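Local coordinates for seryl-tRNA synthetase, cytoplasmic (Candida albicans, PDB 3QO8), which catalyses the two-step attachment of serine to tRNA(Ser), activating the amino acid with ATP and then passing it to the acceptor end of the tRNA, at residues A[189-194]-A[429-434]; A[291-296]-A[408-413]. One frame throughout, in Å; residues are numbered along the deposited sequence.

Contact 1 of 2, residues A[189-194]-A[429-434]; sequences QALINY and EVLRKY. With SSA (5'-O-(N-(L-seryl)-sulfamoyl)adenosine), chain D.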
# COMPACT_ATOMS: atom_id res chain seq x y z
N GLN A 189 0.30 13.15 8.12
CA GLN A 189 -0.38 13.90 7.07
C GLN A 189 0.21 15.30 6.90
O GLN A 189 0.34 15.79 5.77
CB GLN A 189 -1.88 13.96 7.34
CG GLN A 189 -2.60 12.63 7.09
CD GLN A 189 -2.48 12.18 5.65
OE1 GLN A 189 -2.03 11.07 5.36
NE2 GLN A 189 -2.89 13.04 4.74
N ALA A 190 0.54 15.95 8.02
CA ALA A 190 1.14 17.27 7.97
C ALA A 190 2.42 17.23 7.14
O ALA A 190 2.62 18.08 6.28
CB ALA A 190 1.44 17.80 9.42
N LEU A 191 3.28 16.26 7.41
CA LEU A 191 4.54 16.16 6.64
C LEU A 191 4.30 15.88 5.16
O LEU A 191 4.96 16.44 4.29
CB LEU A 191 5.46 15.10 7.24
CG LEU A 191 6.17 15.61 8.49
CD1 LEU A 191 6.73 14.45 9.27
CD2 LEU A 191 7.27 16.60 8.09
N ILE A 192 3.35 15.00 4.87
CA ILE A 192 3.02 14.70 3.48
C ILE A 192 2.56 15.98 2.75
O ILE A 192 3.04 16.30 1.66
CB ILE A 192 1.92 13.63 3.40
CG1 ILE A 192 2.46 12.27 3.86
CG2 ILE A 192 1.38 13.55 1.99
CD1 ILE A 192 1.37 11.25 4.20
N ASN A 193 1.63 16.71 3.36
CA ASN A 193 1.08 17.91 2.72
C ASN A 193 2.02 19.11 2.69
O ASN A 193 2.08 19.86 1.70
CB ASN A 193 -0.27 18.28 3.35
CG ASN A 193 -1.33 17.26 3.02
OD1 ASN A 193 -1.50 16.89 1.86
ND2 ASN A 193 -2.04 16.79 4.03
N TYR A 194 2.76 19.29 3.77
CA TYR A 194 3.78 20.33 3.78
C TYR A 194 4.82 20.04 2.70
O TYR A 194 5.17 20.92 1.90
CB TYR A 194 4.42 20.48 5.17
CG TYR A 194 5.58 21.47 5.18
CD1 TYR A 194 5.45 22.71 4.56
CD2 TYR A 194 6.80 21.13 5.75
CE1 TYR A 194 6.50 23.61 4.55
CE2 TYR A 194 7.86 22.02 5.74
CZ TYR A 194 7.70 23.26 5.14
OH TYR A 194 8.75 24.16 5.12
N GLU A 429 6.54 24.87 14.01
CA GLU A 429 5.68 25.95 13.51
C GLU A 429 5.14 25.74 12.09
O GLU A 429 3.96 25.93 11.87
CB GLU A 429 6.38 27.31 13.64
CG GLU A 429 5.41 28.49 13.64
CD GLU A 429 4.88 28.84 12.26
OE1 GLU A 429 5.55 28.51 11.26
OE2 GLU A 429 3.79 29.45 12.18
N VAL A 430 5.99 25.34 11.15
CA VAL A 430 5.54 25.17 9.76
C VAL A 430 4.49 24.09 9.57
O VAL A 430 3.80 24.09 8.56
CB VAL A 430 6.70 24.86 8.78
CG1 VAL A 430 7.76 25.95 8.85
CG2 VAL A 430 7.31 23.49 9.08
N LEU A 431 4.35 23.16 10.52
CA LEU A 431 3.39 22.07 10.37
C LEU A 431 2.02 22.42 10.95
O LEU A 431 1.03 21.77 10.64
CB LEU A 431 3.90 20.78 11.03
CG LEU A 431 5.16 20.15 10.43
CD1 LEU A 431 5.55 18.89 11.18
CD2 LEU A 431 4.96 19.86 8.93
N ARG A 432 1.99 23.44 11.81
CA ARG A 432 0.77 23.76 12.56
C ARG A 432 -0.47 23.96 11.71
O ARG A 432 -1.56 23.51 12.07
CB ARG A 432 1.01 24.98 13.47
CG ARG A 432 1.90 24.64 14.65
CD ARG A 432 2.39 25.88 15.42
NE ARG A 432 3.50 25.50 16.30
CZ ARG A 432 4.12 26.34 17.13
NH1 ARG A 432 3.74 27.61 17.18
NH2 ARG A 432 5.11 25.90 17.89
N LYS A 433 -0.30 24.61 10.56
CA LYS A 433 -1.44 24.94 9.73
C LYS A 433 -2.03 23.68 9.08
O LYS A 433 -3.15 23.72 8.58
CB LYS A 433 -1.08 25.98 8.66
CG LYS A 433 -0.22 25.43 7.53
CD LYS A 433 0.09 26.50 6.49
CE LYS A 433 -0.46 26.12 5.12
NZ LYS A 433 -1.95 26.06 5.07
N TYR A 434 -1.28 22.58 9.11
CA TYR A 434 -1.73 21.34 8.48
C TYR A 434 -2.45 20.41 9.45
O TYR A 434 -2.89 19.33 9.08
CB TYR A 434 -0.55 20.59 7.82
CG TYR A 434 0.10 21.37 6.70
CD1 TYR A 434 -0.42 21.31 5.40
CD2 TYR A 434 1.20 22.17 6.93
CE1 TYR A 434 0.16 22.03 4.36
CE2 TYR A 434 1.79 22.90 5.89
CZ TYR A 434 1.26 22.82 4.62
OH TYR A 434 1.84 23.52 3.59
N10 SSA D . 15.12 31.96 11.98
CA SSA D . 13.92 31.74 12.76
CB SSA D . 12.72 31.70 11.81
OG SSA D . 11.52 31.41 12.54
C9 SSA D . 14.03 30.44 13.51
O9 SSA D . 13.15 30.09 14.27
N8 SSA D . 15.13 29.72 13.29
S1 SSA D . 15.29 28.24 13.89
O1S SSA D . 16.40 27.60 13.25
O2S SSA D . 15.51 28.32 15.31
O5' SSA D . 13.99 27.45 13.63
C5' SSA D . 13.74 26.83 12.38
C4' SSA D . 12.25 26.51 12.30
O4' SSA D . 11.91 25.41 13.15
C3' SSA D . 11.40 27.69 12.78
O3' SSA D . 10.94 28.47 11.67
C2' SSA D . 10.24 27.05 13.50
O2' SSA D . 9.13 26.91 12.61
C1' SSA D . 10.72 25.68 13.90
N9 SSA D . 11.01 25.73 15.36
C8 SSA D . 12.22 25.79 15.95
N7 SSA D . 12.04 25.84 17.29
C5 SSA D . 10.71 25.80 17.53
C6 SSA D . 9.94 25.82 18.69
N6 SSA D . 10.52 25.88 19.92
N1 SSA D . 8.59 25.77 18.57
C2 SSA D . 8.00 25.71 17.37
N3 SSA D . 8.72 25.69 16.24
C4 SSA D . 10.07 25.74 16.30
O HOH W 1 -2.55 17.97 6.62
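Ala190 and Tyr434 bring the two backbones nearest each other, with Ala190 CA 5.0 Å from Tyr434 CA. Residues 189-194 are part of helix 183-200. Residues 429-433 turn with helical angles but without regular helical bonding, in the loop between strands 424-426 and 441-443. Tyr434 lies against the helix backbone: one face of its ring covers Ala190 O and the CA of Tyr194, whose CB stands 3.6 Å from Tyr434 CE2. Asn193 CB comes obliquely to the same ring, 3.7 Å from Tyr434 CD1. The opposite face is covered by CG of its neighbour Lys433. Tyr194 has CG anti to its own N (chi1 174°), which lays its ring beside Val430. There CG2 of Val430 sits over one face, 4.1 Å from the ring centroid, in a CH-pi contact. The Tyr434 hydroxyl lies at the edge of the Tyr194 ring, near its plane. The two tyrosine rings are oblique, with planes at 49°. Leu431 fills the middle: its CD2 is 3.8 Å from Tyr194 CB and also meets Ala190 CB and Leu191 CD2. A water links the sides, accepting from Asn193 ND2 (2.9 Å) and donating to Tyr434 O. Asn193 OD1 bonds Gln189 of the second subunit, and Tyr194 OH bonds Ser329. A second bound seryl-sulfamoyl adenosine lies on the far flank of the loop, where Glu429 N donates to its N3 (3.2 Å). The chemistry is thus mainly apolar and aromatic packing with one water bridge, which joins the loop to a helix that also reaches the dimer partner.

Contact 2 of 2, residues A[291-296]-A[408-413]; sequences GIFRVH and TERTIC. With SSA (5'-O-(N-(L-seryl)-sulfamoyl)adenosine), chain B.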
# COMPACT_ATOMS: atom_id res chain seq x y z
N GLY A 291 9.70 1.54 17.61
CA GLY A 291 9.41 2.82 16.99
C GLY A 291 9.10 2.69 15.51
O GLY A 291 9.02 1.58 14.97
N ILE A 292 8.94 3.84 14.84
CA ILE A 292 8.60 3.85 13.42
C ILE A 292 9.78 4.40 12.62
O ILE A 292 9.61 5.01 11.56
CB ILE A 292 7.33 4.69 13.14
CG1 ILE A 292 7.48 6.10 13.72
CG2 ILE A 292 6.11 3.99 13.73
CD1 ILE A 292 6.31 7.01 13.37
N PHE A 293 10.99 4.18 13.14
CA PHE A 293 12.20 4.66 12.49
C PHE A 293 12.56 3.76 11.33
O PHE A 293 12.92 4.24 10.26
CB PHE A 293 13.37 4.72 13.49
CG PHE A 293 14.68 5.16 12.87
CD1 PHE A 293 15.04 6.50 12.87
CD2 PHE A 293 15.52 4.24 12.26
CE1 PHE A 293 16.24 6.90 12.29
CE2 PHE A 293 16.71 4.64 11.68
CZ PHE A 293 17.07 5.98 11.69
N ARG A 294 12.48 2.45 11.56
CA ARG A 294 12.76 1.49 10.51
C ARG A 294 11.63 0.49 10.48
O ARG A 294 11.54 -0.37 11.36
CB ARG A 294 14.09 0.75 10.76
CG ARG A 294 14.38 -0.26 9.66
CD ARG A 294 15.69 -1.03 9.87
NE ARG A 294 16.84 -0.14 9.85
CZ ARG A 294 17.37 0.37 8.74
NH1 ARG A 294 16.86 0.06 7.55
NH2 ARG A 294 18.42 1.18 8.82
N VAL A 295 10.77 0.60 9.47
CA VAL A 295 9.55 -0.20 9.40
C VAL A 295 9.40 -0.83 8.03
O VAL A 295 10.22 -0.59 7.15
CB VAL A 295 8.31 0.65 9.72
CG1 VAL A 295 8.26 0.99 11.22
CG2 VAL A 295 8.31 1.92 8.86
N HIS A 296 8.37 -1.65 7.84
CA HIS A 296 8.16 -2.35 6.56
C HIS A 296 7.31 -1.53 5.58
O HIS A 296 7.30 -1.82 4.40
CB HIS A 296 7.50 -3.72 6.77
CG HIS A 296 8.39 -4.71 7.46
ND1 HIS A 296 9.56 -5.18 6.90
CD2 HIS A 296 8.28 -5.32 8.67
CE1 HIS A 296 10.14 -6.02 7.74
NE2 HIS A 296 9.38 -6.12 8.82
N THR A 408 8.30 10.16 5.88
CA THR A 408 7.57 10.89 6.91
C THR A 408 7.63 10.26 8.31
O THR A 408 7.80 10.98 9.31
CB THR A 408 6.10 11.17 6.48
OG1 THR A 408 5.43 9.93 6.26
CG2 THR A 408 6.06 11.98 5.17
N GLU A 409 7.46 8.95 8.41
CA GLU A 409 7.51 8.32 9.72
C GLU A 409 8.90 8.54 10.36
O GLU A 409 9.00 8.84 11.56
CB GLU A 409 7.18 6.82 9.65
CG GLU A 409 5.64 6.52 9.62
CD GLU A 409 5.01 6.60 8.23
OE1 GLU A 409 5.73 6.89 7.25
OE2 GLU A 409 3.78 6.38 8.11
N ARG A 410 9.97 8.39 9.58
CA ARG A 410 11.31 8.60 10.14
C ARG A 410 11.56 10.07 10.48
O ARG A 410 12.19 10.40 11.49
CB ARG A 410 12.42 8.04 9.24
CG ARG A 410 13.80 8.14 9.92
CD ARG A 410 14.93 7.51 9.09
NE ARG A 410 14.75 6.06 9.00
CZ ARG A 410 15.64 5.24 8.46
NH1 ARG A 410 16.80 5.73 8.00
NH2 ARG A 410 15.39 3.94 8.42
N THR A 411 11.03 10.96 9.64
CA THR A 411 11.10 12.38 9.95
C THR A 411 10.35 12.71 11.24
O THR A 411 10.78 13.54 12.02
CB THR A 411 10.58 13.24 8.78
OG1 THR A 411 11.47 13.08 7.67
CG2 THR A 411 10.53 14.71 9.17
N ILE A 412 9.21 12.06 11.46
CA ILE A 412 8.50 12.22 12.72
C ILE A 412 9.41 11.83 13.89
O ILE A 412 9.47 12.54 14.90
CB ILE A 412 7.20 11.40 12.78
CG1 ILE A 412 6.13 12.06 11.89
CG2 ILE A 412 6.73 11.28 14.25
CD1 ILE A 412 4.85 11.19 11.67
N CYS A 413 10.13 10.72 13.75
CA CYS A 413 11.04 10.31 14.82
C CYS A 413 12.03 11.42 15.20
O CYS A 413 12.30 11.66 16.37
CB CYS A 413 11.80 9.05 14.43
SG CYS A 413 10.73 7.61 14.22
N10 SSA B . 14.43 6.97 -3.90
CA SSA B . 15.57 7.13 -3.00
CB SSA B . 15.60 8.55 -2.44
OG SSA B . 14.51 8.74 -1.51
C9 SSA B . 15.49 6.13 -1.88
O9 SSA B . 14.52 5.40 -1.74
N8 SSA B . 16.53 6.09 -1.06
S1 SSA B . 16.51 5.33 0.35
O1S SSA B . 16.49 3.90 0.22
O2S SSA B . 17.65 5.73 1.10
O5' SSA B . 15.27 5.78 1.16
C5' SSA B . 14.99 7.15 1.37
C4' SSA B . 14.67 7.38 2.85
O4' SSA B . 13.54 6.62 3.30
C3' SSA B . 15.78 6.98 3.79
O3' SSA B . 16.80 7.98 3.80
C2' SSA B . 15.02 6.87 5.11
O2' SSA B . 14.80 8.18 5.67
C1' SSA B . 13.66 6.31 4.68
N9 SSA B . 13.64 4.84 4.86
C8 SSA B . 14.33 3.93 4.15
N7 SSA B . 14.04 2.70 4.63
C5 SSA B . 13.15 2.86 5.64
C6 SSA B . 12.50 1.98 6.48
N6 SSA B . 12.73 0.66 6.35
N1 SSA B . 11.64 2.46 7.41
C2 SSA B . 11.42 3.78 7.52
N3 SSA B . 12.04 4.65 6.71
C4 SSA B . 12.91 4.21 5.78
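Phe293 and Arg410 carry this contact, in which a loop between strands 269-278 and 297-307 meets the start of helix 408-419. Arg410 grips Phe293 O side-on with two nitrogens, NE at 2.9 Å and NH2 at 3.1 Å. The oxygen lies near the guanidinium plane, but both donors reach it from the same face of the carbonyl. The NE bond is the straighter, at 151°, and the NH2 bond is more bent. The remaining nitrogen, NH1, bonds Glu366 O. With CG anti to its N and a bend at chi3, Arg410 lays its guanidinium flat on the Phe293 ring, planes at 4° and CZ 3.8 Å from the ring centroid. The ribose C2' of the seryl-sulfamoyl adenosine covers the opposite face. Adenine is read by the loop backbone: Val295 N donates to N1 (2.9 Å, 170°), and N6 donates to Val295 O (2.9 Å). Arg294 runs alongside Arg410, its guanidinium turned steeply to the other. It forms salt bridges to Glu281 (through NH1) and Asp288 (through NE), which probably offset the nearby like charge of Arg410. The Glu409 chain bends at chi2, and OE1 accepts from Glu299 N. Glu409 CB packs 3.8 Å from Ile292 CD1. Cys413 SG meets Ile292 CG1 at 3.6 Å. Ile292 O is buried without a partner in the model. Arg410 therefore serves as a clamp between loop and ligand. Its bonds to Phe293 O and Glu366 O fix its rotation. It is held between the Phe293 ring and the nucleotide, as expected of the class II motif 3 arginine that packs on the bound adenylate, with the loop backbone selecting the base.

How the contacts relate
The centres of contacts 1 and 2 lie about 16 Å apart, on the same side of the chain's centre. Contact 2 is nested within the chain loop that contact 1 closes: the order is 189-194, 291-296, 408-413, 429-434. Helices 183-200 and 408-419 join them directly. Leu191 CD1 packs 3.6 Å from Ile412 CG1, and Ile192 CG1 meets Thr408 CG2. Ile192 also rests on strand 297-307 of the core sheet, which follows the loop of contact 2. Contact 2 thus borders the catalytic adenylate site, while contact 1 touches the second bound ligand through Glu429 and lies on a helix that also reaches the partner subunit.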